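Long-range contacts in anti-H(O) lectin 1 (Ulex europaeus, PDB 1JXN), which binds L-fucose as a calcium- and manganese-containing lectin of the legume family: residues Ile48-Ala53 and Pro96-Arg101; Ser73-Thr78 and Thr225-Asn230; Ala84-Leu89 and Ser217-Arg222; Ser118-Ala123 and Ile205-Val210. One frame throughout, in Å; residues are numbered along the deposited sequence.

In the fold
The four contacts sample the legume lectin sandwich from its sugar-binding end to its far side. Contacts 1, 3 and 4 all reach the seven-stranded sheet, while contact 2 joins two strands of the sheet behind it. Contact 3 holds the bound methyl fucoside, and its Asp87 side chain is about 5 Å from the calcium ion. Contact 2 lies behind contact 3: the His226 ring touches 84-89 and 217-222, about 10 Å from the sugar, and the two contact centres are 13 Å apart. Contacts 1 and 4 meet where Pro96 packs on Trp209 and Val210, with centres 12 Å apart. Contact 4 lies about 26 Å from contact 3, centre to centre, although both use strand 209-219.

Contact 1: Ile48-Ala53 and Pro96-Arg101; sequences IARYIA and PDSPLR
Arg50 reaches across to Ser98 and grips a single oxygen with both ends of its guanidinium group. NH1 of Arg50 donates to Ser98 OG over 2.9 Å, and NH2 of Arg50 donates to the same OG over 3.1 Å. The hydroxyl lies almost exactly in the guanidinium plane, facing the end-on edge between the two nitrogens. Neither bond is straight, the N-H...O angle at NH1 being 153°, as expected when two donors converge on one atom. The bend at chi3 (109°) turns the guanidinium so that this edge meets the serine. Beside it is an apolar touch, where Ile48 CG1 comes to 3.8 Å from Leu100 CD2, the two side chains crossing at a slant.

Strand 44-56 belongs to the seven-stranded sheet of the legume lectin sandwich, and 96-101 is part of the loop that follows its strand 88-94. Ile48 and Arg50 rise from the sheet face that carries this loop; Ala49 and Tyr51 alternate to the other face, where Tyr51 stacks on Phe6.

In the second shell, Ser98 OG is also bonded to Pro95 O, which fixes the rotation of the hydroxyl and leaves its oxygen to accept from Arg50. On the arginine side, NH1 has another hydrogen-bonding partner in Ser211 OG, from strand 209-219, and the Arg50 side chain also packs on Phe92 of strand 88-94.

Contact 2: Ser73-Thr78 and Thr225-Asn230; sequences SFFMET and THEVLN
Phe75 and Glu227 form a hydrogen-bonded pair in the antiparallel ladder between strands 67-78 and 224-236, in the back sheet of the lectin sandwich. Phe75 N donates to Glu227 O over 3.1 Å, and Glu227 N returns a nearly straight bond to Phe75 O. Glu77 and Thr225 repeat the pattern two residues on, while Leu229 N reaches Ser73 O at the other end of the pairing.

Side chains divide between the two faces. On the face of Phe75, the phenyl ring stands with CG between its backbone N and carbonyl carbon (chi1 66°), which tips it over the neighbouring strand. There the Glu227 methylene CG lies over one ring face, 4.1 Å from the centroid, as a CH-pi contact. The ring edge takes Leu229 CD1, which comes to 3.7 Å from Phe75 CE1. Glu227 is bent at chi2 (-134°), and this swings its carboxylate back alongside the ring, toward Glu77.

The other face looks into the sandwich. Met76 SD meets the edge of the His226 imidazole, 3.9 Å from CD2, while His226 ND1 is hydrogen-bonded to Asn35 OD1. Phe74 turns its ring away from 225-230 to meet Phe126 edge-to-face.

Glu77 OE1 and Glu227 OE1 are two acceptors only 2.9 Å apart, their carboxylate planes steeply inclined. Two full negative charges so close would repel, and with Glu227 buried its carboxylate would probably be harder to ionise, so one of the pair may well carry a proton.

Contact 3: Ala84-Leu89 and Ser217-Arg222; sequences AATDGL and STYIGR. Unlike the reference sequence in segment 217-222: Ser217 (reference Gly). With MFU (methyl alpha-L-fucopyranoside), chain E.
Asp87 stands between Ser217, Thr218 and the bound fucoside, and its side chain leads from one to the next. CB lies 3.3 Å from Ser217 O. Beyond it, chi1 of -84° sets CG beside the backbone N, and chi2 of 94° turns the carboxylate so that OD1 comes to 3.2 Å from the carbonyl carbon of Thr218 while OD2 accepts a hydrogen bond of 2.7 Å from O4 of the fucoside.

The peptide bond before Asp87 is cis, a hallmark of the legume lectin sugar site, where the nearby calcium is thought to stabilise it. Two residues, Asp87 and Gly88, stand opposite the single Ser217, a classic beta bulge in which both N-H groups share Ser217 O.

The sugar's C5 lies over one face of the Tyr219 ring, offset toward the rim, with Ile220 CG2 covering the opposite face. Thr86 CG2 closes on the sugar's C6 at 3.4 Å and also touches Arg222 CD. Behind it, Thr218 OG1 donates to Thr86 O, coming from well above the carbonyl plane. Arg222 ties down the outer end of the loop, its NE donating to Ala84 O over 2.8 Å. Glu44, Gly105 and Asn134 also hydrogen-bond to the sugar.

Contact 4: Ser118-Ala123 and Ile205-Val210; sequences SYQTVA and ILPEWV
The turn after the short helix 202-205 packs against the bend that leads into strand 122-127, at the end of the lectin sandwich remote from the sugar. Gln120 makes most of the contact. Its NE2 donates to Ile205 O, the carbonyl of the last helical residue, over 3.0 Å with an N-H...O angle of 151°. The amide nitrogen approaches from above the carbonyl plane, and the oxygen is likewise tilted out of the plane of the Gln120 amide. Gln120 CA lies only 3.3 Å from the same Ile205 O, close enough for a CA-H...O contact, so backbone and side chain curl round one carbonyl. With CG beside the backbone N (chi1 -48°), the extended chain of Gln120 carries NE2 to that oxygen and brings the amide carbon CD near Pro207 CD. Gln120 CB touches Pro207 CD at 3.6 Å. Positive phi at Gln120 (46°) marks the sharp bend in the chain here.

Val122 supplies the apolar half. Its CG2 branch meets Ile205 CG2 at 3.6 Å, the side chains crossing at about a right angle, and also packs near the Leu206 side chain, whose exact placement is doubtful. Thr121, between Gln120 and Val122, points the other way and gives its hydroxyl proton to Tyr119 O.

Strands 122-127 and 209-219 lie on the two sides of strand 88-94 in the seven-stranded sheet, and Leu206 also rests on Leu93 of that middle strand. The turn is held from beyond as well, Leu206 O accepting from Trp58 NE1, while Trp209 stacks on His56 and packs on Asp17 of the second subunit.

Contact 1: Ile48-Ala53 and Pro96-Arg101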
# COMPACT_ATOMS: atom_id res chain seq x y z
N ILE A 48 -15.45 -5.03 -8.50
CA ILE A 48 -14.00 -5.00 -8.50
C ILE A 48 -13.55 -4.57 -7.12
O ILE A 48 -14.22 -3.77 -6.48
CB ILE A 48 -13.47 -3.98 -9.49
CG1 ILE A 48 -13.97 -4.29 -10.90
CG2 ILE A 48 -11.97 -3.97 -9.46
CD1 ILE A 48 -13.43 -3.35 -11.95
N ALA A 49 -12.45 -5.12 -6.65
CA ALA A 49 -11.88 -4.75 -5.36
C ALA A 49 -10.37 -4.80 -5.52
O ALA A 49 -9.81 -5.87 -5.71
CB ALA A 49 -12.34 -5.73 -4.26
N ARG A 50 -9.72 -3.64 -5.47
CA ARG A 50 -8.27 -3.61 -5.65
C ARG A 50 -7.51 -2.97 -4.49
O ARG A 50 -8.09 -2.20 -3.74
CB ARG A 50 -7.91 -2.90 -6.97
CG ARG A 50 -8.69 -1.64 -7.21
CD ARG A 50 -8.41 -1.06 -8.59
NE ARG A 50 -9.54 -1.20 -9.52
CZ ARG A 50 -9.44 -1.00 -10.83
NH1 ARG A 50 -8.27 -0.65 -11.37
NH2 ARG A 50 -10.50 -1.13 -11.61
N TYR A 51 -6.23 -3.31 -4.34
CA TYR A 51 -5.43 -2.72 -3.28
C TYR A 51 -5.37 -1.22 -3.56
O TYR A 51 -5.17 -0.78 -4.70
CB TYR A 51 -4.03 -3.33 -3.20
CG TYR A 51 -3.28 -2.88 -1.97
CD1 TYR A 51 -2.12 -2.11 -2.06
CD2 TYR A 51 -3.77 -3.18 -0.69
CE1 TYR A 51 -1.47 -1.65 -0.92
CE2 TYR A 51 -3.13 -2.72 0.47
CZ TYR A 51 -1.98 -1.95 0.35
OH TYR A 51 -1.38 -1.44 1.48
N ILE A 52 -5.62 -0.45 -2.50
CA ILE A 52 -5.68 1.01 -2.56
C ILE A 52 -4.44 1.70 -3.14
O ILE A 52 -4.54 2.72 -3.81
CB ILE A 52 -6.03 1.59 -1.17
CG1 ILE A 52 -6.79 2.90 -1.31
CG2 ILE A 52 -4.78 1.77 -0.35
CD1 ILE A 52 -8.20 2.72 -1.73
N ALA A 53 -3.27 1.12 -2.93
CA ALA A 53 -2.05 1.71 -3.45
C ALA A 53 -1.60 1.05 -4.74
O ALA A 53 -1.59 -0.18 -4.86
CB ALA A 53 -0.94 1.61 -2.42
N PRO A 96 -4.51 1.75 -12.22
CA PRO A 96 -5.20 1.87 -10.93
C PRO A 96 -6.49 2.69 -10.93
O PRO A 96 -7.36 2.52 -10.07
CB PRO A 96 -4.12 2.49 -10.03
CG PRO A 96 -3.18 3.15 -11.00
CD PRO A 96 -3.11 2.16 -12.10
N ASP A 97 -6.64 3.55 -11.93
CA ASP A 97 -7.82 4.38 -12.01
C ASP A 97 -8.79 3.95 -13.12
O ASP A 97 -9.62 4.72 -13.56
CB ASP A 97 -7.41 5.85 -12.16
CG ASP A 97 -6.61 6.12 -13.44
OD1 ASP A 97 -7.08 6.96 -14.23
OD2 ASP A 97 -5.53 5.53 -13.64
N SER A 98 -8.70 2.69 -13.53
CA SER A 98 -9.59 2.19 -14.58
C SER A 98 -10.98 2.00 -14.03
O SER A 98 -11.17 1.49 -12.91
CB SER A 98 -9.08 0.87 -15.16
OG SER A 98 -8.97 -0.12 -14.16
N PRO A 99 -11.98 2.40 -14.81
CA PRO A 99 -13.39 2.28 -14.42
C PRO A 99 -13.90 0.85 -14.41
O PRO A 99 -13.21 -0.08 -14.79
CB PRO A 99 -14.08 3.10 -15.50
CG PRO A 99 -13.23 2.83 -16.71
CD PRO A 99 -11.85 3.00 -16.13
N LEU A 100 -15.09 0.68 -13.87
CA LEU A 100 -15.73 -0.61 -13.83
C LEU A 100 -16.44 -0.60 -15.18
O LEU A 100 -17.04 0.41 -15.56
CB LEU A 100 -16.74 -0.63 -12.66
CG LEU A 100 -17.78 -1.71 -12.35
CD1 LEU A 100 -19.04 -1.49 -13.16
CD2 LEU A 100 -17.23 -3.11 -12.51
N ARG A 101 -16.31 -1.68 -15.94
CA ARG A 101 -16.95 -1.72 -17.25
C ARG A 101 -18.12 -2.73 -17.30
O ARG A 101 -18.98 -2.74 -16.40
CB ARG A 101 -15.92 -1.98 -18.35
CG ARG A 101 -14.85 -0.91 -18.42
CD ARG A 101 -13.95 -1.11 -19.61
NE ARG A 101 -12.85 -0.15 -19.66
CZ ARG A 101 -11.68 -0.30 -19.03
NH1 ARG A 101 -11.44 -1.37 -18.29
NH2 ARG A 101 -10.73 0.60 -19.22

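Contact 2: Ser73-Thr78 and Thr225-Asn230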
# COMPACT_ATOMS: atom_id res chain seq x y z
N SER A 73 -7.36 -17.77 -1.54
CA SER A 73 -8.29 -18.89 -1.58
C SER A 73 -9.65 -18.27 -1.79
O SER A 73 -9.93 -17.25 -1.19
CB SER A 73 -8.30 -19.63 -0.25
OG SER A 73 -7.01 -20.05 0.12
N PHE A 74 -10.47 -18.84 -2.67
CA PHE A 74 -11.81 -18.31 -2.89
C PHE A 74 -12.76 -19.49 -2.99
O PHE A 74 -12.33 -20.64 -3.08
CB PHE A 74 -11.88 -17.47 -4.16
CG PHE A 74 -11.74 -18.27 -5.44
CD1 PHE A 74 -12.87 -18.81 -6.07
CD2 PHE A 74 -10.49 -18.50 -6.00
CE1 PHE A 74 -12.75 -19.56 -7.24
CE2 PHE A 74 -10.35 -19.25 -7.18
CZ PHE A 74 -11.48 -19.79 -7.80
N PHE A 75 -14.06 -19.22 -2.88
CA PHE A 75 -15.06 -20.27 -3.02
C PHE A 75 -16.23 -19.60 -3.72
O PHE A 75 -16.25 -18.38 -3.85
CB PHE A 75 -15.45 -20.95 -1.68
CG PHE A 75 -16.16 -20.05 -0.68
CD1 PHE A 75 -15.42 -19.30 0.25
CD2 PHE A 75 -17.55 -19.94 -0.67
CE1 PHE A 75 -16.06 -18.46 1.17
CE2 PHE A 75 -18.21 -19.11 0.24
CZ PHE A 75 -17.46 -18.36 1.17
N MET A 76 -17.15 -20.39 -4.26
CA MET A 76 -18.30 -19.84 -4.97
C MET A 76 -19.54 -20.48 -4.42
O MET A 76 -19.49 -21.58 -3.89
CB MET A 76 -18.20 -20.14 -6.47
CG MET A 76 -16.83 -19.91 -7.10
SD MET A 76 -16.87 -20.29 -8.85
CE MET A 76 -16.79 -22.06 -8.83
N GLU A 77 -20.66 -19.79 -4.52
CA GLU A 77 -21.91 -20.32 -4.01
C GLU A 77 -23.01 -20.00 -4.99
O GLU A 77 -23.11 -18.88 -5.50
CB GLU A 77 -22.25 -19.70 -2.65
CG GLU A 77 -21.25 -19.99 -1.54
CD GLU A 77 -21.54 -19.21 -0.28
OE1 GLU A 77 -21.73 -17.97 -0.35
OE2 GLU A 77 -21.56 -19.85 0.79
N THR A 78 -23.83 -21.01 -5.29
CA THR A 78 -24.95 -20.85 -6.19
C THR A 78 -26.13 -21.65 -5.63
O THR A 78 -25.94 -22.64 -4.92
CB THR A 78 -24.57 -21.26 -7.67
OG1 THR A 78 -25.58 -20.83 -8.59
CG2 THR A 78 -24.39 -22.75 -7.80
N THR A 225 -22.34 -16.19 -6.47
CA THR A 225 -21.42 -15.20 -5.94
C THR A 225 -20.01 -15.79 -5.85
O THR A 225 -19.83 -16.99 -5.62
CB THR A 225 -21.86 -14.61 -4.56
OG1 THR A 225 -20.90 -13.63 -4.15
CG2 THR A 225 -21.95 -15.70 -3.49
N HIS A 226 -19.01 -14.93 -6.06
CA HIS A 226 -17.62 -15.34 -6.05
C HIS A 226 -16.93 -14.53 -4.95
O HIS A 226 -16.91 -13.30 -5.01
CB HIS A 226 -17.01 -15.04 -7.42
CG HIS A 226 -17.89 -15.47 -8.56
ND1 HIS A 226 -18.91 -14.68 -9.05
CD2 HIS A 226 -17.93 -16.61 -9.28
CE1 HIS A 226 -19.55 -15.33 -10.00
NE2 HIS A 226 -18.97 -16.50 -10.16
N GLU A 227 -16.35 -15.21 -3.97
CA GLU A 227 -15.70 -14.52 -2.86
C GLU A 227 -14.33 -14.99 -2.40
O GLU A 227 -14.08 -16.20 -2.24
CB GLU A 227 -16.66 -14.41 -1.67
CG GLU A 227 -17.64 -15.57 -1.48
CD GLU A 227 -19.06 -15.10 -1.20
OE1 GLU A 227 -19.81 -15.82 -0.51
OE2 GLU A 227 -19.44 -14.01 -1.68
N VAL A 228 -13.45 -14.02 -2.15
CA VAL A 228 -12.08 -14.23 -1.70
C VAL A 228 -12.00 -14.45 -0.18
O VAL A 228 -12.57 -13.69 0.61
CB VAL A 228 -11.18 -13.03 -2.12
CG1 VAL A 228 -9.73 -13.27 -1.74
CG2 VAL A 228 -11.32 -12.79 -3.62
N LEU A 229 -11.26 -15.48 0.22
CA LEU A 229 -11.09 -15.87 1.61
C LEU A 229 -9.87 -15.26 2.31
O LEU A 229 -9.83 -15.16 3.53
CB LEU A 229 -11.02 -17.39 1.69
CG LEU A 229 -11.52 -17.99 2.99
CD1 LEU A 229 -12.99 -17.69 3.12
CD2 LEU A 229 -11.28 -19.48 3.00
N ASN A 230 -8.89 -14.86 1.51
CA ASN A 230 -7.67 -14.25 2.02
C ASN A 230 -6.86 -13.80 0.81
O ASN A 230 -7.29 -14.00 -0.32
CB ASN A 230 -6.87 -15.27 2.85
CG ASN A 230 -6.52 -16.50 2.06
OD1 ASN A 230 -7.21 -17.50 2.12
ND2 ASN A 230 -5.44 -16.42 1.28

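Contact 3: Ala84-Leu89 and Ser217-Arg222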
# COMPACT_ATOMS: atom_id res chain seq x y z
N ALA A 84 -24.32 -24.73 -14.91
CA ALA A 84 -24.80 -23.65 -15.76
C ALA A 84 -24.59 -22.26 -15.16
O ALA A 84 -25.01 -21.26 -15.76
CB ALA A 84 -26.27 -23.87 -16.09
N ALA A 85 -23.93 -22.19 -14.00
CA ALA A 85 -23.68 -20.91 -13.34
C ALA A 85 -22.58 -20.05 -14.01
O ALA A 85 -21.58 -20.57 -14.50
CB ALA A 85 -23.37 -21.14 -11.89
N THR A 86 -22.82 -18.74 -14.04
CA THR A 86 -21.90 -17.76 -14.63
C THR A 86 -21.35 -16.82 -13.53
O THR A 86 -21.91 -16.79 -12.42
CB THR A 86 -22.68 -16.87 -15.64
OG1 THR A 86 -23.62 -16.02 -14.95
CG2 THR A 86 -23.42 -17.73 -16.62
N ASP A 87 -20.23 -16.12 -13.74
CA ASP A 87 -19.40 -16.11 -14.95
C ASP A 87 -17.98 -16.35 -14.45
O ASP A 87 -17.10 -16.70 -15.24
CB ASP A 87 -19.41 -14.75 -15.60
CG ASP A 87 -20.57 -14.57 -16.49
OD1 ASP A 87 -21.60 -14.03 -16.03
OD2 ASP A 87 -20.46 -14.96 -17.68
N GLY A 88 -17.75 -16.02 -13.17
CA GLY A 88 -16.45 -16.23 -12.57
C GLY A 88 -15.79 -15.04 -11.91
O GLY A 88 -16.42 -14.00 -11.68
N LEU A 89 -14.50 -15.18 -11.63
CA LEU A 89 -13.72 -14.12 -10.99
C LEU A 89 -12.42 -13.90 -11.75
O LEU A 89 -12.12 -14.60 -12.72
CB LEU A 89 -13.42 -14.45 -9.53
CG LEU A 89 -12.58 -15.69 -9.29
CD1 LEU A 89 -11.94 -15.63 -7.92
CD2 LEU A 89 -13.44 -16.93 -9.44
N SER A 217 -18.15 -11.59 -11.51
CA SER A 217 -19.45 -11.36 -12.16
C SER A 217 -20.28 -12.61 -12.41
O SER A 217 -19.76 -13.72 -12.47
CB SER A 217 -19.24 -10.63 -13.47
OG SER A 217 -18.05 -11.07 -14.10
N THR A 218 -21.58 -12.41 -12.58
CA THR A 218 -22.54 -13.50 -12.81
C THR A 218 -23.62 -12.97 -13.76
O THR A 218 -23.46 -11.90 -14.34
CB THR A 218 -23.17 -13.96 -11.47
OG1 THR A 218 -23.93 -15.14 -11.67
CG2 THR A 218 -24.08 -12.89 -10.90
N TYR A 219 -24.72 -13.69 -13.92
CA TYR A 219 -25.75 -13.24 -14.85
C TYR A 219 -27.15 -13.63 -14.40
O TYR A 219 -27.34 -14.68 -13.79
CB TYR A 219 -25.45 -13.84 -16.23
CG TYR A 219 -26.39 -13.42 -17.34
CD1 TYR A 219 -27.16 -14.37 -18.01
CD2 TYR A 219 -26.46 -12.10 -17.76
CE1 TYR A 219 -27.98 -14.01 -19.07
CE2 TYR A 219 -27.27 -11.72 -18.81
CZ TYR A 219 -28.02 -12.69 -19.47
OH TYR A 219 -28.79 -12.32 -20.56
N ILE A 220 -28.13 -12.80 -14.73
CA ILE A 220 -29.52 -13.05 -14.36
C ILE A 220 -29.89 -14.46 -14.78
O ILE A 220 -29.58 -14.88 -15.90
CB ILE A 220 -30.51 -12.06 -15.04
CG1 ILE A 220 -31.95 -12.40 -14.67
CG2 ILE A 220 -30.35 -12.10 -16.55
CD1 ILE A 220 -32.33 -12.05 -13.24
N GLY A 221 -30.49 -15.21 -13.86
CA GLY A 221 -30.88 -16.58 -14.16
C GLY A 221 -29.82 -17.58 -13.77
O GLY A 221 -30.12 -18.62 -13.20
N ARG A 222 -28.57 -17.27 -14.10
CA ARG A 222 -27.45 -18.15 -13.77
C ARG A 222 -26.58 -17.49 -12.69
O ARG A 222 -25.34 -17.57 -12.74
CB ARG A 222 -26.60 -18.41 -15.03
CG ARG A 222 -27.40 -18.92 -16.23
CD ARG A 222 -26.62 -18.79 -17.54
NE ARG A 222 -26.07 -20.06 -18.01
CZ ARG A 222 -26.36 -20.60 -19.19
NH1 ARG A 222 -27.21 -20.00 -20.02
NH2 ARG A 222 -25.81 -21.76 -19.54
C1 MFU E . -23.97 -13.52 -22.41
C2 MFU E . -22.91 -12.44 -22.05
C3 MFU E . -23.12 -12.06 -20.57
C4 MFU E . -22.97 -13.32 -19.69
C5 MFU E . -24.00 -14.37 -20.10
C6 MFU E . -23.85 -15.65 -19.24
O1 MFU E . -25.32 -12.92 -22.28
O2 MFU E . -23.05 -11.31 -22.92
O3 MFU E . -22.18 -11.07 -20.19
O4 MFU E . -21.66 -13.86 -19.84
O5 MFU E . -23.84 -14.69 -21.51
CM MFU E . -26.06 -11.96 -23.08

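Contact 4: Ser118-Ala123 and Ile205-Val210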
# COMPACT_ATOMS: atom_id res chain seq x y z
N SER A 118 -5.12 -0.44 -25.30
CA SER A 118 -5.33 0.63 -24.32
C SER A 118 -5.82 0.15 -22.95
O SER A 118 -5.71 0.90 -21.96
CB SER A 118 -6.25 1.72 -24.88
OG SER A 118 -7.60 1.30 -24.90
N TYR A 119 -6.36 -1.07 -22.88
CA TYR A 119 -6.84 -1.64 -21.62
C TYR A 119 -5.69 -1.80 -20.63
O TYR A 119 -5.87 -1.65 -19.42
CB TYR A 119 -7.44 -3.03 -21.87
CG TYR A 119 -8.87 -3.03 -22.31
CD1 TYR A 119 -9.84 -2.36 -21.59
CD2 TYR A 119 -9.25 -3.73 -23.45
CE1 TYR A 119 -11.17 -2.38 -21.98
CE2 TYR A 119 -10.57 -3.76 -23.86
CZ TYR A 119 -11.52 -3.08 -23.13
OH TYR A 119 -12.83 -3.12 -23.56
N GLN A 120 -4.51 -2.13 -21.16
CA GLN A 120 -3.28 -2.33 -20.37
C GLN A 120 -3.63 -3.18 -19.18
O GLN A 120 -3.31 -2.85 -18.04
CB GLN A 120 -2.69 -0.99 -19.95
CG GLN A 120 -2.58 -0.03 -21.11
CD GLN A 120 -1.51 1.00 -20.91
OE1 GLN A 120 -1.78 2.12 -20.51
NE2 GLN A 120 -0.27 0.63 -21.20
N THR A 121 -4.33 -4.27 -19.48
CA THR A 121 -4.82 -5.23 -18.50
C THR A 121 -4.25 -6.63 -18.70
O THR A 121 -4.01 -7.08 -19.81
CB THR A 121 -6.38 -5.30 -18.56
OG1 THR A 121 -6.93 -4.01 -18.28
CG2 THR A 121 -6.95 -6.28 -17.52
N VAL A 122 -3.95 -7.28 -17.59
CA VAL A 122 -3.44 -8.62 -17.61
C VAL A 122 -4.14 -9.27 -16.44
O VAL A 122 -3.90 -8.94 -15.27
CB VAL A 122 -1.93 -8.68 -17.44
CG1 VAL A 122 -1.47 -10.11 -17.55
CG2 VAL A 122 -1.26 -7.81 -18.48
N ALA A 123 -5.06 -10.17 -16.76
CA ALA A 123 -5.84 -10.84 -15.76
C ALA A 123 -5.76 -12.34 -15.90
O ALA A 123 -5.61 -12.86 -17.00
CB ALA A 123 -7.27 -10.38 -15.87
N ILE A 205 2.73 -4.17 -22.30
CA ILE A 205 1.31 -4.18 -22.00
C ILE A 205 0.82 -3.16 -20.97
O ILE A 205 -0.07 -2.36 -21.25
CB ILE A 205 0.88 -5.60 -21.50
CG1 ILE A 205 1.44 -6.71 -22.41
CG2 ILE A 205 -0.65 -5.68 -21.38
CD1 ILE A 205 0.80 -6.83 -23.80
N LEU A 206 1.40 -3.20 -19.77
CA LEU A 206 0.99 -2.35 -18.65
C LEU A 206 1.70 -1.03 -18.50
O LEU A 206 2.79 -0.83 -19.03
CB LEU A 206 1.17 -3.10 -17.33
CG LEU A 206 0.50 -4.44 -17.08
CD1 LEU A 206 0.99 -5.01 -15.76
CD2 LEU A 206 -0.99 -4.28 -17.08
N PRO A 207 1.06 -0.08 -17.78
CA PRO A 207 1.64 1.24 -17.53
C PRO A 207 2.65 1.08 -16.38
O PRO A 207 2.73 0.01 -15.75
CB PRO A 207 0.43 2.08 -17.13
CG PRO A 207 -0.47 1.10 -16.47
CD PRO A 207 -0.36 -0.10 -17.38
N GLU A 208 3.43 2.14 -16.13
CA GLU A 208 4.44 2.12 -15.06
C GLU A 208 3.93 1.69 -13.70
O GLU A 208 4.59 0.95 -12.98
CB GLU A 208 5.11 3.49 -14.95
CG GLU A 208 5.93 3.88 -16.17
CD GLU A 208 7.14 4.69 -15.80
OE1 GLU A 208 7.97 4.18 -15.01
OE2 GLU A 208 7.28 5.83 -16.28
N TRP A 209 2.72 2.13 -13.37
CA TRP A 209 2.10 1.80 -12.10
C TRP A 209 0.74 1.19 -12.39
O TRP A 209 0.02 1.66 -13.26
CB TRP A 209 1.94 3.06 -11.22
CG TRP A 209 3.23 3.83 -10.94
CD1 TRP A 209 3.93 4.64 -11.81
CD2 TRP A 209 3.95 3.88 -9.70
NE1 TRP A 209 5.03 5.17 -11.19
CE2 TRP A 209 5.07 4.73 -9.89
CE3 TRP A 209 3.77 3.28 -8.44
CZ2 TRP A 209 5.99 5.00 -8.88
CZ3 TRP A 209 4.68 3.55 -7.43
CH2 TRP A 209 5.78 4.41 -7.66
N VAL A 210 0.41 0.12 -11.68
CA VAL A 210 -0.86 -0.54 -11.89
C VAL A 210 -1.50 -0.93 -10.57
O VAL A 210 -0.88 -0.87 -9.52
CB VAL A 210 -0.71 -1.85 -12.68
CG1 VAL A 210 -0.33 -1.57 -14.13
CG2 VAL A 210 0.30 -2.76 -12.00